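Local coordinates for protein cytosolic phospholipase A2 delta (Homo sapiens, PDB 5IZ5) that hydrolyses glycerophospholipids at the sn-2 position in a calcium-dependent manner, releasing a fatty acid, with a preference for linoleic acid, at residues G334-R337 and A338-S341; G387-R390 and Y391-H395; A433-L436 and E437-H441; F526-A529 and I530-N533; M775-E779 and E780-R784. The protein carries 3 engineered substitutions. One frame throughout, in Å; residues are numbered along the deposited sequence.

All five contacts lie in the PLA2c catalytic domain and follow one another along the chain in the order given. Each runs along a single helix or round its end. Interaction 1 opens helix 335-351 just after strand 327-331, at the substrate-binding glycines, and interaction 4 closes helix 524-531 beside the active-site residues, their centres about 15 Å apart. Helix 386-397 (interaction 2) lies against the start of helix 779-794 (interaction 5), with centres about 11 Å apart and the Arg393-Glu783 salt bridge between them. Helix 428-441 (interaction 3) touches interactions 2, 4 and 5. Interaction 1 also touches interaction 5, and the five contacts thus form a connected set of helices beside the catalytic centre.

Interaction 1 of 5, residues G334-R337 and A338-S341; sequences GGAR and AMTS
Thr340 holds the carbonyl of Ala336, one helical turn back, with two donors. Its OG1 lies 2.9 Å from Ala336 O, and its backbone N approaches the same oxygen from the opposite face of the carbonyl plane. Placing OG1 beside the backbone N (chi1 -62°) folds the hydroxyl back onto the helix, where OG1 packs beside the rings of Tyr777 and Phe782. The long side chain here is that of Arg337. Its CB and CG run past the start of the Ala338 backbone, with CG anti to the backbone N (chi1 178°). The chain runs on extended and bends at chi3 (33°), which swings the guanidinium round until one face lies over Gly334 O, 4.0 Å above the plane. Beyond the bend, NE bonds to Tyr770 O and NH2 makes a salt bridge to Glu567. Gly334 O in turn accepts Ala338 N at 2.8 Å, a backbone bond in the turn leading into helix 335-351, and Met339 N binds Gly335 O at 3.1 Å. Gly334 and Gly335 bind substrate, so the bonds to their carbonyls and the arginine alongside probably steady the shape of this turn, consistent with the glycine-rich oxyanion-hole turn of cytosolic phospholipases A2.

Interaction 2 of 5, residues G387-R390 and Y391-H395; sequences GPIR and YAREH
Arg390 and Glu394, one turn apart on helix 386-397, form a salt bridge in which NE of Arg390 stands 2.8 Å from OE2 of Glu394. As a hydrogen bond it is weak, because the N-H points well off the oxygen (117°), and the guanidinium and carboxylate planes are steeply turned, 76° apart. Arg393 sends its own NE to Glu783, so the two arginines look to separate acids. Its chain bends at chi3 (-43°), laying one guanidinium face over Arg390 CA, with NH1 3.5 Å from Arg390 CG. Along the backbone, Arg393 N reaches Ile389 O at 2.9 Å and Ala392 N reaches Pro388 O at 3.0 Å. Farther out, one face of the Tyr391 ring receives His395 CD2, 3.6 Å above its centre, while the hydroxyl bonds to His441. Around this helix, Ile389 packs on Phe782 and Leu786 of helix 779-794 and on Tyr343 of helix 335-351, and Pro388 rests against helix 367-375.

Interaction 3 of 5, residues A433-L436 and E437-H441; sequences ALVL and ESMLH
Leu436 and Leu440 make the closest apolar contact along this last part of helix 428-441. CD1 of Leu436 lies 3.7 Å from CD2 of Leu440 and almost as near its CD1, so one methyl sits against both tips of the residue a turn later. Val435 and Met439 form a second such pair, lying side by side and pointing the same way, with CG1 of Val435 4.0 Å from SD of Met439. Having CG1 anti to the backbone N (chi1 163°) aims that branch along the helix toward the sulfur.

Among the polar contacts, a water donates to Leu434 O at 2.9 Å and to Glu437 OE1 at 2.8 Å, bridging the main chain and the acid. The other oxygen of that carboxylate, OE2, takes a salt bridge from Arg523 and a bond from Met445 N, so this buried acid is held at both oxygens. Leu434 O also receives Ser438 N at 3.0 Å, while Ser438 OG is bound to Tyr412.

Regular backbone bonds complete the turn, among them Leu440 N to Leu436 O at 2.9 Å. The i to i+4 apolar pairs lie along a buried part of the helix, which packs against helices 367-375, 406-422 and 524-531 in the phospholipase catalytic domain, with the Leu436 side chain about 9 Å from that of the nucleophile Ser365.

Interaction 4 of 5, residues F526-A529 and I530-N533; sequences FLEA and IWSN
One face of the Trp531 ring lies on the preceding turn of its own helix. Leu527 O stands 3.1 Å above the ring plane toward the rim, close to CG and CD2, and Leu527 CB sits over the six-membered ring, 3.8 Å from its centroid and 17° off the normal, a CH-pi contact. The same face also meets Glu528 N. From elsewhere in the fold, Tyr466 stacks on the indole and Phe487 meets it edge-to-face. Glu528 brings its methylene CG to 4.1 Å from CE3 of Trp531, and its carboxylate plane is turned 64° to the ring. Helix 524-531 ends here, beside the nucleophile Ser365 and Asp651, probably the proton acceptor of the Ser-Asp dyad. At that end Ser532 folds its hydroxyl back, with OG between the backbone N and the carbonyl carbon (chi1 64°). OG gives its proton to Glu528 O at 2.7 Å, and the backbone N of Ser532 reaches that oxygen from the other face of its plane at 2.9 Å. OG is also bonded to the indole nitrogens of Trp369 and Trp432. Next along the chain, Asn533 binds Asp651 N through OD1 and Leu649 O through ND2, while its CB presses to 3.0 Å from Ala529 O.

Interaction 5 of 5, residues M775-E779 and E780-R784; sequences MTYKE and EDFER. With SO4 (sulfate ion), chain M.
Tyr777 and Phe782 meet at the N-terminus of helix 779-794, where Lys778 occupies the N-cap position. The two rings approach only to 4.4 Å (CD1 of Tyr777 to CD1 of Phe782), but this buried side is closed by Thr340 of helix 335-351 and by Ile389 and Arg393 against Phe782, while Tyr770 meets Tyr777 edge-to-face. Phe782 holds its ring there by having CG anti to the backbone N (chi1 179°). The carbonyl of Lys778 starts the helix: its O takes Phe782 N at 2.9 Å and, in a weak, strongly bent bond (116°), Asp781 N. Glu779 O follows with Glu783 N at 3.0 Å.

The other side is looser and faces solvent. The Lys778 chain runs beside Glu780 in the same direction, but NZ remains 4.1 Å from Glu780 OE2, too far for a salt bridge. Glu780 instead pairs through OE1 with Arg784 NH2, at 3.1 Å. Asp781 OD2 comes only to the aliphatic part of the lysine, near CB and CD. Three acids in the first turn, Glu779, Glu780 and Asp781, would probably be favoured by the positive end of the helix dipole. Upstream, Thr776 OG1 lies a doubtfully short 2.4 Å from O2 of a sulfate, probably from the crystallisation liquor, which also bonds to backbone N of Lys400 and Leu401 and to OG of Ser399 and Ser581.

Interaction 1 of 5, residues G334-R337 and A338-S341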
loop_
_atom_site.group_PDB
_atom_site.type_symbol
_atom_site.label_atom_id
_atom_site.label_comp_id
_atom_site.label_asym_id
_atom_site.label_seq_id
_atom_site.Cartn_x
_atom_site.Cartn_y
_atom_site.Cartn_z
ATOM N N GLY B 334 -12.260 -8.531 -11.476
ATOM C CA GLY B 334 -13.599 -8.804 -11.991
ATOM C C GLY B 334 -14.469 -9.588 -11.031
ATOM O O GLY B 334 -15.130 -10.546 -11.438
ATOM N N GLY B 335 -14.481 -9.186 -9.762
ATOM C CA GLY B 335 -15.374 -9.776 -8.760
ATOM C C GLY B 335 -15.489 -11.291 -8.798
ATOM O O GLY B 335 -14.495 -11.987 -9.000
ATOM N N ALA B 336 -16.706 -11.798 -8.610
ATOM C CA ALA B 336 -16.973 -13.243 -8.607
ATOM C C ALA B 336 -16.712 -13.907 -9.956
ATOM O O ALA B 336 -16.459 -15.111 -10.017
ATOM C CB ALA B 336 -18.402 -13.524 -8.169
ATOM N N ARG B 337 -16.809 -13.125 -11.029
ATOM C CA ARG B 337 -16.499 -13.603 -12.372
ATOM C C ARG B 337 -15.037 -14.019 -12.431
ATOM O O ARG B 337 -14.731 -15.143 -12.829
ATOM C CB ARG B 337 -16.788 -12.517 -13.411
ATOM C CG ARG B 337 -16.445 -12.920 -14.830
ATOM C CD ARG B 337 -16.878 -11.874 -15.851
ATOM N NE ARG B 337 -16.823 -10.480 -15.382
ATOM C CZ ARG B 337 -15.749 -9.700 -15.291
ATOM N NH1 ARG B 337 -14.555 -10.145 -15.613
ATOM N NH2 ARG B 337 -15.883 -8.450 -14.854
ATOM N N ALA B 338 -14.148 -13.114 -12.015
ATOM C CA ALA B 338 -12.712 -13.398 -11.944
ATOM C C ALA B 338 -12.441 -14.575 -11.009
ATOM O O ALA B 338 -11.652 -15.451 -11.335
ATOM C CB ALA B 338 -11.927 -12.169 -11.484
ATOM N N MET B 339 -13.095 -14.591 -9.849
ATOM C CA MET B 339 -12.891 -15.658 -8.872
ATOM C C MET B 339 -13.219 -17.026 -9.480
ATOM O O MET B 339 -12.424 -17.963 -9.388
ATOM C CB MET B 339 -13.752 -15.431 -7.627
ATOM C CG MET B 339 -13.597 -16.506 -6.563
ATOM S SD MET B 339 -14.761 -16.392 -5.201
ATOM C CE MET B 339 -16.308 -16.844 -6.008
ATOM N N THR B 340 -14.395 -17.125 -10.094
ATOM C CA THR B 340 -14.879 -18.380 -10.682
ATOM C C THR B 340 -13.974 -18.852 -11.816
ATOM O O THR B 340 -13.509 -19.990 -11.822
ATOM C CB THR B 340 -16.321 -18.221 -11.201
ATOM O OG1 THR B 340 -17.181 -17.913 -10.100
ATOM C CG2 THR B 340 -16.826 -19.499 -11.889
ATOM N N SER B 341 -13.714 -17.958 -12.760
ATOM C CA SER B 341 -12.928 -18.292 -13.930
ATOM C C SER B 341 -11.503 -18.726 -13.568
ATOM O O SER B 341 -10.960 -19.650 -14.181
ATOM C CB SER B 341 -12.890 -17.102 -14.879
ATOM O OG SER B 341 -12.151 -17.413 -16.047
#

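Interaction 2 of 5, residues G387-R390 and Y391-H395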
loop_
_atom_site.group_PDB
_atom_site.type_symbol
_atom_site.label_atom_id
_atom_site.label_comp_id
_atom_site.label_asym_id
_atom_site.label_seq_id
_atom_site.Cartn_x
_atom_site.Cartn_y
_atom_site.Cartn_z
ATOM N N GLY B 387 -12.676 -29.979 -4.893
ATOM C CA GLY B 387 -13.194 -29.709 -3.548
ATOM C C GLY B 387 -13.452 -28.227 -3.300
ATOM O O GLY B 387 -14.581 -27.834 -3.025
ATOM N N PRO B 388 -12.398 -27.397 -3.381
ATOM C CA PRO B 388 -12.546 -25.941 -3.308
ATOM C C PRO B 388 -13.519 -25.364 -4.340
ATOM O O PRO B 388 -14.218 -24.393 -4.040
ATOM C CB PRO B 388 -11.128 -25.431 -3.568
ATOM C CG PRO B 388 -10.245 -26.516 -3.075
ATOM C CD PRO B 388 -10.985 -27.810 -3.285
ATOM N N ILE B 389 -13.561 -25.958 -5.534
ATOM C CA ILE B 389 -14.506 -25.542 -6.575
ATOM C C ILE B 389 -15.932 -25.685 -6.070
ATOM O O ILE B 389 -16.737 -24.767 -6.192
ATOM C CB ILE B 389 -14.407 -26.404 -7.853
ATOM C CG1 ILE B 389 -13.013 -26.349 -8.484
ATOM C CG2 ILE B 389 -15.455 -25.975 -8.872
ATOM C CD1 ILE B 389 -12.575 -24.993 -8.952
ATOM N N ARG B 390 -16.233 -26.855 -5.514
ATOM C CA ARG B 390 -17.569 -27.163 -5.005
ATOM C C ARG B 390 -17.958 -26.181 -3.902
ATOM O O ARG B 390 -19.054 -25.621 -3.903
ATOM C CB ARG B 390 -17.604 -28.593 -4.464
ATOM C CG ARG B 390 -18.990 -29.089 -4.095
ATOM C CD ARG B 390 -18.930 -30.291 -3.167
ATOM N NE ARG B 390 -20.269 -30.687 -2.726
ATOM C CZ ARG B 390 -20.529 -31.547 -1.740
ATOM N NH1 ARG B 390 -19.543 -32.123 -1.057
ATOM N NH2 ARG B 390 -21.789 -31.829 -1.430
ATOM N N TYR B 391 -17.039 -25.986 -2.964
ATOM C CA TYR B 391 -17.209 -25.039 -1.868
ATOM C C TYR B 391 -17.611 -23.659 -2.409
ATOM O O TYR B 391 -18.611 -23.084 -1.983
ATOM C CB TYR B 391 -15.901 -24.969 -1.077
ATOM C CG TYR B 391 -15.890 -24.038 0.106
ATOM C CD1 TYR B 391 -16.170 -24.507 1.386
ATOM C CD2 TYR B 391 -15.548 -22.695 -0.046
ATOM C CE1 TYR B 391 -16.136 -23.658 2.478
ATOM C CE2 TYR B 391 -15.511 -21.840 1.037
ATOM C CZ TYR B 391 -15.805 -22.324 2.296
ATOM O OH TYR B 391 -15.766 -21.476 3.369
ATOM N N ALA B 392 -16.839 -23.153 -3.366
ATOM C CA ALA B 392 -17.094 -21.842 -3.963
ATOM C C ALA B 392 -18.434 -21.800 -4.685
ATOM O O ALA B 392 -19.173 -20.824 -4.569
ATOM C CB ALA B 392 -15.972 -21.465 -4.920
ATOM N N ARG B 393 -18.737 -22.863 -5.426
ATOM C CA ARG B 393 -19.996 -22.961 -6.168
ATOM C C ARG B 393 -21.197 -22.875 -5.233
ATOM O O ARG B 393 -22.157 -22.150 -5.501
ATOM C CB ARG B 393 -20.059 -24.278 -6.952
ATOM C CG ARG B 393 -21.249 -24.386 -7.900
ATOM C CD ARG B 393 -21.615 -25.830 -8.218
ATOM N NE ARG B 393 -20.447 -26.669 -8.480
ATOM C CZ ARG B 393 -20.160 -27.813 -7.856
ATOM N NH1 ARG B 393 -20.964 -28.318 -6.923
ATOM N NH2 ARG B 393 -19.056 -28.473 -8.183
ATOM N N GLU B 394 -21.137 -23.621 -4.137
ATOM C CA GLU B 394 -22.253 -23.683 -3.197
ATOM C C GLU B 394 -22.495 -22.343 -2.504
ATOM O O GLU B 394 -23.642 -21.903 -2.369
ATOM C CB GLU B 394 -22.027 -24.802 -2.180
ATOM C CG GLU B 394 -22.187 -26.184 -2.800
ATOM C CD GLU B 394 -21.840 -27.325 -1.860
ATOM O OE1 GLU B 394 -21.408 -27.066 -0.718
ATOM O OE2 GLU B 394 -22.001 -28.492 -2.275
ATOM N N HIS B 395 -21.416 -21.680 -2.093
ATOM C CA HIS B 395 -21.534 -20.365 -1.463
ATOM C C HIS B 395 -21.975 -19.298 -2.446
ATOM O O HIS B 395 -22.706 -18.382 -2.082
ATOM C CB HIS B 395 -20.223 -19.976 -0.777
ATOM C CG HIS B 395 -20.013 -20.687 0.522
ATOM N ND1 HIS B 395 -20.714 -20.358 1.659
ATOM C CD2 HIS B 395 -19.221 -21.730 0.856
ATOM C CE1 HIS B 395 -20.350 -21.155 2.647
ATOM N NE2 HIS B 395 -19.444 -21.998 2.184
#

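Interaction 3 of 5, residues A433-L436 and E437-H441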
loop_
_atom_site.group_PDB
_atom_site.type_symbol
_atom_site.label_atom_id
_atom_site.label_comp_id
_atom_site.label_asym_id
_atom_site.label_seq_id
_atom_site.Cartn_x
_atom_site.Cartn_y
_atom_site.Cartn_z
ATOM N N ALA B 433 -15.578 -6.127 4.469
ATOM C CA ALA B 433 -14.840 -7.297 4.939
ATOM C C ALA B 433 -15.759 -8.336 5.548
ATOM O O ALA B 433 -15.663 -9.518 5.216
ATOM C CB ALA B 433 -13.777 -6.889 5.942
ATOM N N LEU B 434 -16.672 -7.895 6.410
ATOM C CA LEU B 434 -17.547 -8.820 7.131
ATOM C C LEU B 434 -18.610 -9.419 6.216
ATOM O O LEU B 434 -18.937 -10.598 6.306
ATOM C CB LEU B 434 -18.206 -8.125 8.325
ATOM C CG LEU B 434 -17.263 -7.506 9.366
ATOM C CD1 LEU B 434 -18.059 -6.741 10.410
ATOM C CD2 LEU B 434 -16.401 -8.567 10.024
ATOM N N VAL B 435 -19.147 -8.588 5.335
ATOM C CA VAL B 435 -20.148 -9.016 4.379
ATOM C C VAL B 435 -19.566 -9.986 3.350
ATOM O O VAL B 435 -20.152 -11.036 3.078
ATOM C CB VAL B 435 -20.742 -7.784 3.674
ATOM C CG1 VAL B 435 -21.479 -8.168 2.398
ATOM C CG2 VAL B 435 -21.647 -7.029 4.638
ATOM N N LEU B 436 -18.419 -9.625 2.791
ATOM C CA LEU B 436 -17.719 -10.486 1.851
ATOM C C LEU B 436 -17.407 -11.832 2.502
ATOM O O LEU B 436 -17.640 -12.878 1.902
ATOM C CB LEU B 436 -16.429 -9.824 1.374
ATOM C CG LEU B 436 -15.537 -10.646 0.450
ATOM C CD1 LEU B 436 -16.274 -11.020 -0.830
ATOM C CD2 LEU B 436 -14.262 -9.880 0.135
ATOM N N GLU B 437 -16.915 -11.793 3.740
ATOM C CA GLU B 437 -16.629 -13.012 4.489
ATOM C C GLU B 437 -17.866 -13.892 4.602
ATOM O O GLU B 437 -17.791 -15.102 4.403
ATOM C CB GLU B 437 -16.102 -12.683 5.888
ATOM C CG GLU B 437 -15.629 -13.896 6.672
ATOM C CD GLU B 437 -15.082 -13.539 8.040
ATOM O OE1 GLU B 437 -15.768 -12.823 8.798
ATOM O OE2 GLU B 437 -13.956 -13.969 8.360
ATOM N N SER B 438 -18.995 -13.276 4.939
ATOM C CA SER B 438 -20.281 -13.977 5.033
ATOM C C SER B 438 -20.709 -14.615 3.695
ATOM O O SER B 438 -21.254 -15.724 3.674
ATOM C CB SER B 438 -21.376 -13.013 5.542
ATOM O OG SER B 438 -21.339 -12.884 6.953
ATOM N N MET B 439 -20.463 -13.925 2.586
ATOM C CA MET B 439 -20.873 -14.423 1.274
ATOM C C MET B 439 -19.996 -15.580 0.802
ATOM O O MET B 439 -20.502 -16.560 0.244
ATOM C CB MET B 439 -20.857 -13.292 0.242
ATOM C CG MET B 439 -21.886 -12.212 0.525
ATOM S SD MET B 439 -21.787 -10.835 -0.634
ATOM C CE MET B 439 -23.290 -11.088 -1.541
ATOM N N LEU B 440 -18.693 -15.465 1.037
ATOM C CA LEU B 440 -17.730 -16.484 0.618
ATOM C C LEU B 440 -17.752 -17.721 1.520
ATOM O O LEU B 440 -17.556 -18.838 1.036
ATOM C CB LEU B 440 -16.314 -15.891 0.576
ATOM C CG LEU B 440 -15.786 -15.297 -0.739
ATOM C CD1 LEU B 440 -16.871 -14.672 -1.603
ATOM C CD2 LEU B 440 -14.672 -14.292 -0.456
ATOM N N HIS B 441 -17.961 -17.521 2.821
ATOM C CA HIS B 441 -17.907 -18.629 3.790
ATOM C C HIS B 441 -19.081 -18.850 4.733
ATOM O O HIS B 441 -19.144 -19.898 5.370
ATOM C CB HIS B 441 -16.651 -18.497 4.654
ATOM C CG HIS B 441 -15.422 -18.109 3.892
ATOM N ND1 HIS B 441 -14.623 -19.030 3.249
ATOM C CD2 HIS B 441 -14.847 -16.902 3.682
ATOM C CE1 HIS B 441 -13.611 -18.405 2.675
ATOM N NE2 HIS B 441 -13.721 -17.113 2.924
HETATM O O HOH W 1 -18.465 -12.127 8.669
#

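Interaction 4 of 5, residues F526-A529 and I530-N533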
loop_
_atom_site.group_PDB
_atom_site.type_symbol
_atom_site.label_atom_id
_atom_site.label_comp_id
_atom_site.label_asym_id
_atom_site.label_seq_id
_atom_site.Cartn_x
_atom_site.Cartn_y
_atom_site.Cartn_z
ATOM N N PHE B 526 -10.269 -9.014 5.909
ATOM C CA PHE B 526 -9.954 -7.586 5.969
ATOM C C PHE B 526 -8.966 -7.181 4.895
ATOM O O PHE B 526 -9.027 -6.061 4.401
ATOM C CB PHE B 526 -9.471 -7.167 7.367
ATOM C CG PHE B 526 -10.552 -7.228 8.395
ATOM C CD1 PHE B 526 -11.423 -6.159 8.576
ATOM C CD2 PHE B 526 -10.742 -8.379 9.146
ATOM C CE1 PHE B 526 -12.452 -6.234 9.504
ATOM C CE2 PHE B 526 -11.761 -8.459 10.077
ATOM C CZ PHE B 526 -12.618 -7.388 10.252
ATOM N N LEU B 527 -8.055 -8.076 4.533
ATOM C CA LEU B 527 -7.172 -7.817 3.412
ATOM C C LEU B 527 -7.916 -8.007 2.089
ATOM O O LEU B 527 -7.748 -7.215 1.170
ATOM C CB LEU B 527 -5.933 -8.708 3.464
ATOM C CG LEU B 527 -5.006 -8.498 4.663
ATOM C CD1 LEU B 527 -3.738 -9.308 4.464
ATOM C CD2 LEU B 527 -4.653 -7.032 4.877
ATOM N N GLU B 528 -8.734 -9.047 1.999
ATOM C CA GLU B 528 -9.570 -9.248 0.820
ATOM C C GLU B 528 -10.435 -8.022 0.537
ATOM O O GLU B 528 -10.631 -7.653 -0.622
ATOM C CB GLU B 528 -10.449 -10.487 0.984
ATOM C CG GLU B 528 -9.665 -11.777 0.853
ATOM C CD GLU B 528 -10.486 -12.991 1.224
ATOM O OE1 GLU B 528 -10.814 -13.155 2.418
ATOM O OE2 GLU B 528 -10.813 -13.782 0.318
ATOM N N ALA B 529 -10.926 -7.384 1.597
ATOM C CA ALA B 529 -11.744 -6.180 1.463
ATOM C C ALA B 529 -10.973 -5.020 0.838
ATOM O O ALA B 529 -11.535 -4.313 0.011
ATOM C CB ALA B 529 -12.307 -5.767 2.807
ATOM N N ILE B 530 -9.711 -4.827 1.248
ATOM C CA ILE B 530 -8.800 -3.814 0.682
ATOM C C ILE B 530 -8.535 -4.124 -0.777
ATOM O O ILE B 530 -8.630 -3.251 -1.637
ATOM C CB ILE B 530 -7.395 -3.825 1.352
ATOM C CG1 ILE B 530 -7.459 -3.687 2.877
ATOM C CG2 ILE B 530 -6.453 -2.788 0.727
ATOM C CD1 ILE B 530 -8.127 -2.450 3.397
ATOM N N TRP B 531 -8.164 -5.372 -1.045
ATOM C CA TRP B 531 -7.810 -5.802 -2.397
ATOM C C TRP B 531 -8.967 -5.639 -3.380
ATOM O O TRP B 531 -8.746 -5.360 -4.556
ATOM C CB TRP B 531 -7.332 -7.259 -2.386
ATOM C CG TRP B 531 -6.090 -7.470 -1.560
ATOM C CD1 TRP B 531 -5.073 -6.579 -1.359
ATOM C CD2 TRP B 531 -5.727 -8.655 -0.854
ATOM N NE1 TRP B 531 -4.106 -7.129 -0.567
ATOM C CE2 TRP B 531 -4.480 -8.406 -0.241
ATOM C CE3 TRP B 531 -6.339 -9.904 -0.670
ATOM C CZ2 TRP B 531 -3.829 -9.360 0.537
ATOM C CZ3 TRP B 531 -5.694 -10.847 0.113
ATOM C CH2 TRP B 531 -4.452 -10.571 0.701
ATOM N N SER B 532 -10.186 -5.835 -2.893
ATOM C CA SER B 532 -11.381 -5.742 -3.713
ATOM C C SER B 532 -12.289 -4.578 -3.294
ATOM O O SER B 532 -13.514 -4.670 -3.462
ATOM C CB SER B 532 -12.150 -7.070 -3.667
ATOM O OG SER B 532 -12.634 -7.362 -2.365
ATOM N N ASN B 533 -11.708 -3.499 -2.751
ATOM C CA ASN B 533 -12.534 -2.369 -2.265
ATOM C C ASN B 533 -13.184 -1.477 -3.334
ATOM O O ASN B 533 -13.830 -0.482 -3.009
ATOM C CB ASN B 533 -11.846 -1.531 -1.160
ATOM C CG ASN B 533 -10.693 -0.668 -1.649
ATOM O OD1 ASN B 533 -10.476 -0.476 -2.842
ATOM N ND2 ASN B 533 -9.936 -0.127 -0.690
#

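Interaction 5 of 5, residues M775-E779 and E780-R784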
loop_
_atom_site.group_PDB
_atom_site.type_symbol
_atom_site.label_atom_id
_atom_site.label_comp_id
_atom_site.label_asym_id
_atom_site.label_seq_id
_atom_site.Cartn_x
_atom_site.Cartn_y
_atom_site.Cartn_z
ATOM N N MET B 775 -23.277 -11.362 -7.037
ATOM C CA MET B 775 -22.681 -12.272 -6.072
ATOM C C MET B 775 -23.529 -13.535 -5.887
ATOM O O MET B 775 -23.315 -14.297 -4.945
ATOM C CB MET B 775 -22.495 -11.542 -4.730
ATOM C CG MET B 775 -21.322 -10.562 -4.689
ATOM S SD MET B 775 -19.680 -11.318 -4.830
ATOM C CE MET B 775 -19.844 -12.770 -3.797
ATOM N N THR B 776 -24.488 -13.755 -6.785
ATOM C CA THR B 776 -25.325 -14.951 -6.758
ATOM C C THR B 776 -25.311 -15.615 -8.129
ATOM O O THR B 776 -25.858 -15.082 -9.090
ATOM C CB THR B 776 -26.773 -14.626 -6.363
ATOM O OG1 THR B 776 -26.771 -13.780 -5.207
ATOM C CG2 THR B 776 -27.550 -15.909 -6.058
ATOM N N TYR B 777 -24.649 -16.766 -8.209
ATOM C CA TYR B 777 -24.547 -17.538 -9.441
ATOM C C TYR B 777 -25.365 -18.806 -9.276
ATOM O O TYR B 777 -25.155 -19.553 -8.323
ATOM C CB TYR B 777 -23.091 -17.939 -9.705
ATOM C CG TYR B 777 -22.174 -16.872 -10.277
ATOM C CD1 TYR B 777 -20.985 -17.233 -10.900
ATOM C CD2 TYR B 777 -22.485 -15.517 -10.207
ATOM C CE1 TYR B 777 -20.130 -16.280 -11.426
ATOM C CE2 TYR B 777 -21.632 -14.559 -10.735
ATOM C CZ TYR B 777 -20.454 -14.947 -11.339
ATOM O OH TYR B 777 -19.608 -13.996 -11.863
ATOM N N LYS B 778 -26.299 -19.049 -10.192
ATOM C CA LYS B 778 -26.936 -20.362 -10.291
ATOM C C LYS B 778 -25.842 -21.367 -10.614
ATOM O O LYS B 778 -24.947 -21.069 -11.406
ATOM C CB LYS B 778 -27.995 -20.370 -11.389
ATOM C CG LYS B 778 -29.221 -19.533 -11.065
ATOM C CD LYS B 778 -29.908 -19.004 -12.317
ATOM C CE LYS B 778 -30.428 -20.125 -13.204
ATOM N NZ LYS B 778 -31.324 -19.598 -14.269
ATOM N N GLU B 779 -25.890 -22.540 -9.988
ATOM C CA GLU B 779 -24.841 -23.549 -10.184
ATOM C C GLU B 779 -24.632 -23.835 -11.667
ATOM O O GLU B 779 -23.509 -24.050 -12.117
ATOM C CB GLU B 779 -25.162 -24.834 -9.416
ATOM C CG GLU B 779 -25.223 -24.630 -7.906
ATOM C CD GLU B 779 -24.837 -25.858 -7.094
ATOM O OE1 GLU B 779 -24.836 -25.760 -5.849
ATOM O OE2 GLU B 779 -24.527 -26.916 -7.682
ATOM N N GLU B 780 -25.730 -23.799 -12.414
ATOM C CA GLU B 780 -25.716 -23.867 -13.870
ATOM C C GLU B 780 -24.736 -22.858 -14.480
ATOM O O GLU B 780 -23.870 -23.230 -15.269
ATOM C CB GLU B 780 -27.132 -23.596 -14.393
ATOM C CG GLU B 780 -27.500 -24.290 -15.692
ATOM C CD GLU B 780 -28.923 -23.968 -16.142
ATOM O OE1 GLU B 780 -29.361 -24.526 -17.174
ATOM O OE2 GLU B 780 -29.604 -23.159 -15.467
ATOM N N ASP B 781 -24.879 -21.585 -14.105
ATOM C CA ASP B 781 -24.035 -20.500 -14.627
ATOM C C ASP B 781 -22.594 -20.556 -14.122
ATOM O O ASP B 781 -21.668 -20.164 -14.829
ATOM C CB ASP B 781 -24.631 -19.131 -14.276
ATOM C CG ASP B 781 -25.929 -18.842 -15.014
ATOM O OD1 ASP B 781 -26.120 -19.366 -16.132
ATOM O OD2 ASP B 781 -26.754 -18.074 -14.477
ATOM N N PHE B 782 -22.412 -21.015 -12.886
ATOM C CA PHE B 782 -21.078 -21.201 -12.320
ATOM C C PHE B 782 -20.299 -22.221 -13.141
ATOM O O PHE B 782 -19.171 -21.955 -13.560
ATOM C CB PHE B 782 -21.182 -21.684 -10.871
ATOM C CG PHE B 782 -19.852 -21.921 -10.208
ATOM C CD1 PHE B 782 -19.283 -20.950 -9.393
ATOM C CD2 PHE B 782 -19.170 -23.117 -10.389
ATOM C CE1 PHE B 782 -18.059 -21.162 -8.774
ATOM C CE2 PHE B 782 -17.947 -23.336 -9.773
ATOM C CZ PHE B 782 -17.391 -22.357 -8.963
ATOM N N GLU B 783 -20.919 -23.382 -13.363
ATOM C CA GLU B 783 -20.273 -24.497 -14.067
ATOM C C GLU B 783 -19.853 -24.138 -15.487
ATOM O O GLU B 783 -18.748 -24.467 -15.904
ATOM C CB GLU B 783 -21.174 -25.739 -14.083
ATOM C CG GLU B 783 -21.233 -26.474 -12.750
ATOM C CD GLU B 783 -19.912 -27.129 -12.368
ATOM O OE1 GLU B 783 -19.323 -27.832 -13.212
ATOM O OE2 GLU B 783 -19.453 -26.943 -11.223
ATOM N N ARG B 784 -20.720 -23.443 -16.215
ATOM C CA ARG B 784 -20.397 -22.994 -17.571
ATOM C C ARG B 784 -19.138 -22.136 -17.623
ATOM O O ARG B 784 -18.261 -22.364 -18.457
ATOM C CB ARG B 784 -21.555 -22.198 -18.167
ATOM C CG ARG B 784 -22.690 -23.059 -18.697
ATOM C CD ARG B 784 -23.788 -22.184 -19.285
ATOM N NE ARG B 784 -25.137 -22.518 -18.829
ATOM C CZ ARG B 784 -26.178 -22.825 -19.601
ATOM N NH1 ARG B 784 -26.069 -22.899 -20.925
ATOM N NH2 ARG B 784 -27.347 -23.070 -19.022
HETATM S S SO4 M . -30.153 -13.749 -3.724
HETATM O O1 SO4 M . -30.548 -15.000 -4.415
HETATM O O2 SO4 M . -28.681 -13.596 -3.767
HETATM O O3 SO4 M . -30.795 -12.596 -4.389
HETATM O O4 SO4 M . -30.600 -13.791 -2.317
#